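Local coordinates for protein OBody AM1L10 (Pyrobaculum aerophilum, PDB 4GN3) that binds the chain of another protein, probably as an engineered OB-fold affinity scaffold selected to recognise it, at residues 5-10 against 105-110; 32-37 against 72-77. One frame throughout, in Å; residues are numbered along the deposited sequence.

Interaction 1: 5-10 against 105-110; sequences VYPKKT and EIWILN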
loop_
_atom_site.group_PDB
_atom_site.type_symbol
_atom_site.label_atom_id
_atom_site.label_comp_id
_atom_site.label_asym_id
_atom_site.label_seq_id
_atom_site.Cartn_x
_atom_site.Cartn_y
_atom_site.Cartn_z
ATOM N N VAL B 5 23.234 -15.551 11.354
ATOM C CA VAL B 5 22.569 -16.818 11.071
ATOM C C VAL B 5 21.070 -16.527 11.007
ATOM O O VAL B 5 20.558 -15.731 11.804
ATOM C CB VAL B 5 22.902 -17.902 12.134
ATOM C CG1 VAL B 5 22.434 -17.492 13.526
ATOM C CG2 VAL B 5 22.304 -19.247 11.751
ATOM N N TYR B 6 20.370 -17.140 10.054
ATOM C CA TYR B 6 18.935 -16.889 9.932
ATOM C C TYR B 6 18.188 -17.471 11.134
ATOM O O TYR B 6 18.522 -18.560 11.603
ATOM C CB TYR B 6 18.363 -17.359 8.579
ATOM C CG TYR B 6 18.207 -18.852 8.389
ATOM C CD1 TYR B 6 17.110 -19.536 8.923
ATOM C CD2 TYR B 6 19.130 -19.573 7.634
ATOM C CE1 TYR B 6 16.956 -20.904 8.739
ATOM C CE2 TYR B 6 18.980 -20.940 7.440
ATOM C CZ TYR B 6 17.895 -21.599 7.991
ATOM O OH TYR B 6 17.746 -22.952 7.799
ATOM N N PRO B 7 17.192 -16.724 11.652
ATOM C CA PRO B 7 16.516 -17.128 12.883
ATOM C C PRO B 7 15.590 -18.320 12.703
ATOM O O PRO B 7 15.132 -18.602 11.595
ATOM C CB PRO B 7 15.710 -15.880 13.266
ATOM C CG PRO B 7 15.466 -15.182 11.972
ATOM C CD PRO B 7 16.690 -15.432 11.144
ATOM N N LYS B 8 15.343 -19.010 13.809
ATOM C CA LYS B 8 14.404 -20.111 13.878
ATOM C C LYS B 8 12.978 -19.564 13.840
ATOM O O LYS B 8 12.656 -18.599 14.531
ATOM C CB LYS B 8 14.642 -20.883 15.182
ATOM C CG LYS B 8 13.929 -22.219 15.305
ATOM C CD LYS B 8 14.343 -22.919 16.598
ATOM C CE LYS B 8 13.928 -24.381 16.616
ATOM N NZ LYS B 8 12.451 -24.553 16.718
ATOM N N LYS B 9 12.143 -20.186 13.017
ATOM C CA LYS B 9 10.711 -19.899 12.961
ATOM C C LYS B 9 10.079 -19.965 14.354
ATOM O O LYS B 9 10.286 -20.931 15.093
ATOM C CB LYS B 9 10.052 -20.905 12.022
ATOM C CG LYS B 9 8.536 -20.909 11.988
ATOM C CD LYS B 9 8.086 -21.977 11.015
ATOM C CE LYS B 9 6.589 -22.199 11.056
ATOM N NZ LYS B 9 6.195 -23.068 9.913
ATOM N N THR B 10 9.326 -18.931 14.723
ATOM C CA THR B 10 8.655 -18.922 16.027
ATOM C C THR B 10 7.153 -19.160 15.902
ATOM O O THR B 10 6.535 -19.739 16.791
ATOM C CB THR B 10 8.903 -17.609 16.811
ATOM O OG1 THR B 10 8.275 -16.516 16.135
ATOM C CG2 THR B 10 10.399 -17.327 16.961
ATOM N N GLU B 105 14.251 -8.166 9.703
ATOM C CA GLU B 105 15.090 -9.058 8.903
ATOM C C GLU B 105 14.281 -9.743 7.805
ATOM O O GLU B 105 13.179 -10.243 8.058
ATOM C CB GLU B 105 15.739 -10.128 9.792
ATOM C CG GLU B 105 16.720 -9.610 10.833
ATOM C CD GLU B 105 17.206 -10.705 11.778
ATOM O OE1 GLU B 105 17.623 -10.372 12.906
ATOM O OE2 GLU B 105 17.156 -11.900 11.410
ATOM N N ILE B 106 14.824 -9.762 6.590
ATOM C CA ILE B 106 14.251 -10.582 5.510
ATOM C C ILE B 106 15.363 -11.439 4.902
ATOM O O ILE B 106 16.297 -10.908 4.306
ATOM C CB ILE B 106 13.559 -9.739 4.413
ATOM C CG1 ILE B 106 12.432 -8.875 5.009
ATOM C CG2 ILE B 106 12.999 -10.642 3.315
ATOM C CD1 ILE B 106 11.756 -7.964 3.998
ATOM N N TRP B 107 15.261 -12.756 5.080
ATOM C CA TRP B 107 16.251 -13.709 4.563
ATOM C C TRP B 107 15.665 -14.481 3.424
ATOM O O TRP B 107 14.558 -15.003 3.544
ATOM C CB TRP B 107 16.666 -14.693 5.656
ATOM C CG TRP B 107 17.314 -14.070 6.872
ATOM C CD1 TRP B 107 16.695 -13.375 7.909
ATOM C CD2 TRP B 107 18.738 -14.094 7.229
ATOM N NE1 TRP B 107 17.614 -12.961 8.842
ATOM C CE2 TRP B 107 18.855 -13.368 8.502
ATOM C CE3 TRP B 107 19.887 -14.625 6.645
ATOM C CZ2 TRP B 107 20.080 -13.193 9.139
ATOM C CZ3 TRP B 107 21.117 -14.438 7.298
ATOM C CH2 TRP B 107 21.205 -13.740 8.514
ATOM N N ILE B 108 16.388 -14.575 2.310
ATOM C CA ILE B 108 15.958 -15.417 1.193
ATOM C C ILE B 108 16.739 -16.728 1.264
ATOM O O ILE B 108 17.956 -16.738 1.091
ATOM C CB ILE B 108 16.178 -14.733 -0.176
ATOM C CG1 ILE B 108 15.452 -13.382 -0.230
ATOM C CG2 ILE B 108 15.713 -15.640 -1.312
ATOM C CD1 ILE B 108 15.862 -12.511 -1.399
ATOM N N LEU B 109 16.040 -17.825 1.539
ATOM C CA LEU B 109 16.687 -19.118 1.708
ATOM C C LEU B 109 16.936 -19.799 0.373
ATOM O O LEU B 109 17.978 -20.417 0.176
ATOM C CB LEU B 109 15.891 -20.015 2.657
ATOM C CG LEU B 109 15.893 -19.597 4.131
ATOM C CD1 LEU B 109 15.530 -20.785 5.011
ATOM C CD2 LEU B 109 17.223 -18.988 4.568
ATOM N N ASN B 110 15.977 -19.686 -0.540
ATOM C CA ASN B 110 16.221 -20.021 -1.940
ATOM C C ASN B 110 15.225 -19.373 -2.886
ATOM O O ASN B 110 14.058 -19.159 -2.534
ATOM C CB ASN B 110 16.279 -21.535 -2.172
ATOM C CG ASN B 110 15.001 -22.234 -1.788
ATOM O OD1 ASN B 110 14.775 -22.532 -0.615
ATOM N ND2 ASN B 110 14.158 -22.515 -2.778
#

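Interaction 2: 32-37 against 72-77; sequences ASLGDY and AELSRE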
loop_
_atom_site.group_PDB
_atom_site.type_symbol
_atom_site.label_atom_id
_atom_site.label_comp_id
_atom_site.label_asym_id
_atom_site.label_seq_id
_atom_site.Cartn_x
_atom_site.Cartn_y
_atom_site.Cartn_z
ATOM N N ALA B 32 3.810 -15.477 -1.193
ATOM C CA ALA B 32 2.505 -15.697 -1.808
ATOM C C ALA B 32 2.197 -14.605 -2.834
ATOM O O ALA B 32 1.659 -14.880 -3.907
ATOM C CB ALA B 32 1.423 -15.761 -0.743
ATOM N N SER B 33 2.538 -13.364 -2.495
ATOM C CA SER B 33 2.372 -12.240 -3.415
ATOM C C SER B 33 3.280 -11.072 -3.045
ATOM O O SER B 33 3.823 -11.004 -1.932
ATOM C CB SER B 33 0.911 -11.774 -3.457
ATOM O OG SER B 33 0.517 -11.248 -2.202
ATOM N N LEU B 34 3.443 -10.169 -3.999
ATOM C CA LEU B 34 4.215 -8.951 -3.817
ATOM C C LEU B 34 3.386 -7.777 -4.322
ATOM O O LEU B 34 2.700 -7.885 -5.341
ATOM C CB LEU B 34 5.531 -9.030 -4.596
ATOM C CG LEU B 34 6.564 -10.088 -4.187
ATOM C CD1 LEU B 34 7.507 -10.361 -5.352
ATOM C CD2 LEU B 34 7.346 -9.644 -2.961
ATOM N N GLY B 35 3.450 -6.666 -3.600
ATOM C CA GLY B 35 2.783 -5.430 -4.002
ATOM C C GLY B 35 3.758 -4.282 -3.894
ATOM O O GLY B 35 4.427 -4.117 -2.870
ATOM N N ASP B 36 3.870 -3.501 -4.959
ATOM C CA ASP B 36 4.755 -2.344 -4.949
ATOM C C ASP B 36 3.953 -1.094 -5.298
ATOM O O ASP B 36 3.566 -0.894 -6.446
ATOM C CB ASP B 36 5.921 -2.555 -5.918
ATOM C CG ASP B 36 6.975 -1.464 -5.825
ATOM O OD1 ASP B 36 6.678 -0.330 -5.367
ATOM O OD2 ASP B 36 8.115 -1.739 -6.234
ATOM N N TYR B 37 3.718 -0.252 -4.295
ATOM C CA TYR B 37 2.883 0.933 -4.480
ATOM C C TYR B 37 3.707 2.207 -4.345
ATOM O O TYR B 37 3.168 3.317 -4.279
ATOM C CB TYR B 37 1.678 0.885 -3.518
ATOM C CG TYR B 37 1.010 -0.474 -3.528
ATOM C CD1 TYR B 37 1.196 -1.380 -2.482
ATOM C CD2 TYR B 37 0.232 -0.876 -4.613
ATOM C CE1 TYR B 37 0.606 -2.637 -2.507
ATOM C CE2 TYR B 37 -0.363 -2.120 -4.643
ATOM C CZ TYR B 37 -0.172 -2.996 -3.596
ATOM O OH TYR B 37 -0.772 -4.227 -3.652
ATOM N N ALA B 72 13.585 -5.935 -3.466
ATOM C CA ALA B 72 13.853 -5.886 -4.912
ATOM C C ALA B 72 14.304 -7.236 -5.499
ATOM O O ALA B 72 14.131 -7.480 -6.690
ATOM C CB ALA B 72 14.875 -4.796 -5.227
ATOM N N GLU B 73 14.872 -8.101 -4.660
ATOM C CA GLU B 73 15.311 -9.438 -5.082
ATOM C C GLU B 73 14.191 -10.482 -5.067
ATOM O O GLU B 73 14.357 -11.577 -5.612
ATOM C CB GLU B 73 16.422 -9.952 -4.168
ATOM C CG GLU B 73 17.707 -9.151 -4.152
ATOM C CD GLU B 73 18.700 -9.740 -3.166
ATOM O OE1 GLU B 73 19.197 -10.864 -3.413
ATOM O OE2 GLU B 73 18.970 -9.088 -2.135
ATOM N N LEU B 74 13.070 -10.151 -4.427
ATOM C CA LEU B 74 11.989 -11.110 -4.181
ATOM C C LEU B 74 11.171 -11.470 -5.418
ATOM O O LEU B 74 10.862 -10.609 -6.240
ATOM C CB LEU B 74 11.052 -10.568 -3.094
ATOM C CG LEU B 74 11.041 -11.075 -1.649
ATOM C CD1 LEU B 74 12.355 -11.665 -1.171
ATOM C CD2 LEU B 74 10.580 -9.965 -0.713
ATOM N N SER B 75 10.830 -12.753 -5.527
ATOM C CA SER B 75 9.860 -13.256 -6.499
ATOM C C SER B 75 8.849 -14.155 -5.794
ATOM O O SER B 75 9.135 -14.711 -4.730
ATOM C CB SER B 75 10.562 -14.073 -7.590
ATOM O OG SER B 75 11.637 -13.350 -8.153
ATOM N N ARG B 76 7.673 -14.313 -6.393
ATOM C CA ARG B 76 6.697 -15.279 -5.898
ATOM C C ARG B 76 7.346 -16.655 -5.824
ATOM O O ARG B 76 8.169 -17.006 -6.672
ATOM C CB ARG B 76 5.471 -15.338 -6.806
ATOM C CG ARG B 76 4.592 -14.098 -6.750
ATOM C CD ARG B 76 3.553 -14.122 -7.862
ATOM N NE ARG B 76 2.388 -14.946 -7.531
ATOM C CZ ARG B 76 1.183 -14.461 -7.221
ATOM N NH1 ARG B 76 0.969 -13.151 -7.190
ATOM N NH2 ARG B 76 0.185 -15.291 -6.945
ATOM N N GLU B 77 6.980 -17.409 -4.792
ATOM C CA GLU B 77 7.499 -18.760 -4.541
ATOM C C GLU B 77 8.894 -18.821 -3.905
ATOM O O GLU B 77 9.336 -19.905 -3.508
ATOM C CB GLU B 77 7.417 -19.652 -5.800
ATOM C CG GLU B 77 6.000 -19.918 -6.290
ATOM C CD GLU B 77 5.132 -20.616 -5.256
ATOM O OE1 GLU B 77 3.946 -20.260 -5.146
ATOM O OE2 GLU B 77 5.625 -21.525 -4.556
HETATM O O HOH W 1 2.619 -11.135 -6.679
#

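Interaction 1: 5-10 against 105-110
Tyr-6 lays its side chain between Trp-107 and Leu-109, a small worked example of CH-pi packing in series. Its CB sits over the six-membered ring of Trp-107, 3.9 Å from the centroid and 25° off the normal. Beyond it, the phenol ring receives Leu-109 CD2 over one face, also 3.9 Å from the centroid, and the two side chains cross nearly at right angles. With CG set between the backbone N and the carbonyl carbon (chi1 74°), the Tyr-6 ring reaches Leu-109. Plain van der Waals contact adds Pro-7, whose CD approaches Trp-107 NE1 to 3.5 Å and Glu-105 OE2 to 3.6 Å.

The polar element lies within the strand: Trp-107 NE1 donates to Glu-105 OE2 (2.8 Å, 163°), almost in the indole plane, a bond that would help hold the indole's rotation. Shortened to an alanine, Trp-107 would probably leave Tyr-6 CB and Pro-7 CD facing a gap and Glu-105 OE2 without its indole donor. Tyr-6, Pro-7 and Leu-109 also touch Val-81 of the neighbouring strand 79-88, against whose Val-79 the residues Leu-109 and Asn-110 form a classic beta bulge. The result is an N-terminal arm lying across the last strand of an OB-fold.

Interaction 2: 32-37 against 72-77
Ala-32 meets Arg-76 through its carbonyl: Ala-32 O stands 3.3 Å above the guanidinium plane, over its centre, with Arg-76 CZ the nearest atom at 3.4 Å. Such an approach uses no N-H directly, yet the positive group would probably still attract the carbonyl dipole. The arginine chain bends at chi3 (81°), which brings the guanidinium over the strand. Ser-33 continues the contact, its CA over the same face as Ala-32 O and its CB 4.0 Å from Arg-76 NH1. Ala-32 and Ser-33 together face Lys-44 of strand 40-46 as a classic beta bulge. At Leu-34 the backbone N gives its hydrogen to a water at 3.0 Å, and Arg-76 NH1 donates to that water at 2.7 Å, so one solvent molecule bridges strand and loop. This is the OB-fold's first strand, 24-36, meeting the linker that leaves helix 65-73 for strand 79-88. The Leu-34 side chain turns toward that linker and forks: CD1 reaches Leu-74 O at 3.5 Å, while CD2 packs on Leu-74 CB at 3.8 Å, the two leucines crossing nearly at right angles. Further along, Asp-36 forms a salt bridge with Lys-41, and Tyr-37 OH hydrogen-bonds to an acidic and a polar side chain of the chain of another protein.

Overall arrangement
The two contacts illustrate how the two sides of one strand can serve different neighbours. Interaction 1 uses Trp-107 and Leu-109 to receive the N-terminal arm, while the alternate residue Ile-108 looks toward helix 65-73 and so reaches interaction 2: Ile-108 CD1 lies 3.6 Å from Leu-74 CD1 and 3.8 Å from Glu-73 CB. Their centres are about 17 Å apart, and both contacts reach the same sheet. In sequence, the 32-37 and 72-77 pairing falls wholly between the segments joined in interaction 1. Asp-36 and Tyr-37 of segment 32-37 touch the other protein's chain, whereas neither segment of interaction 1 touches another chain of the assembly.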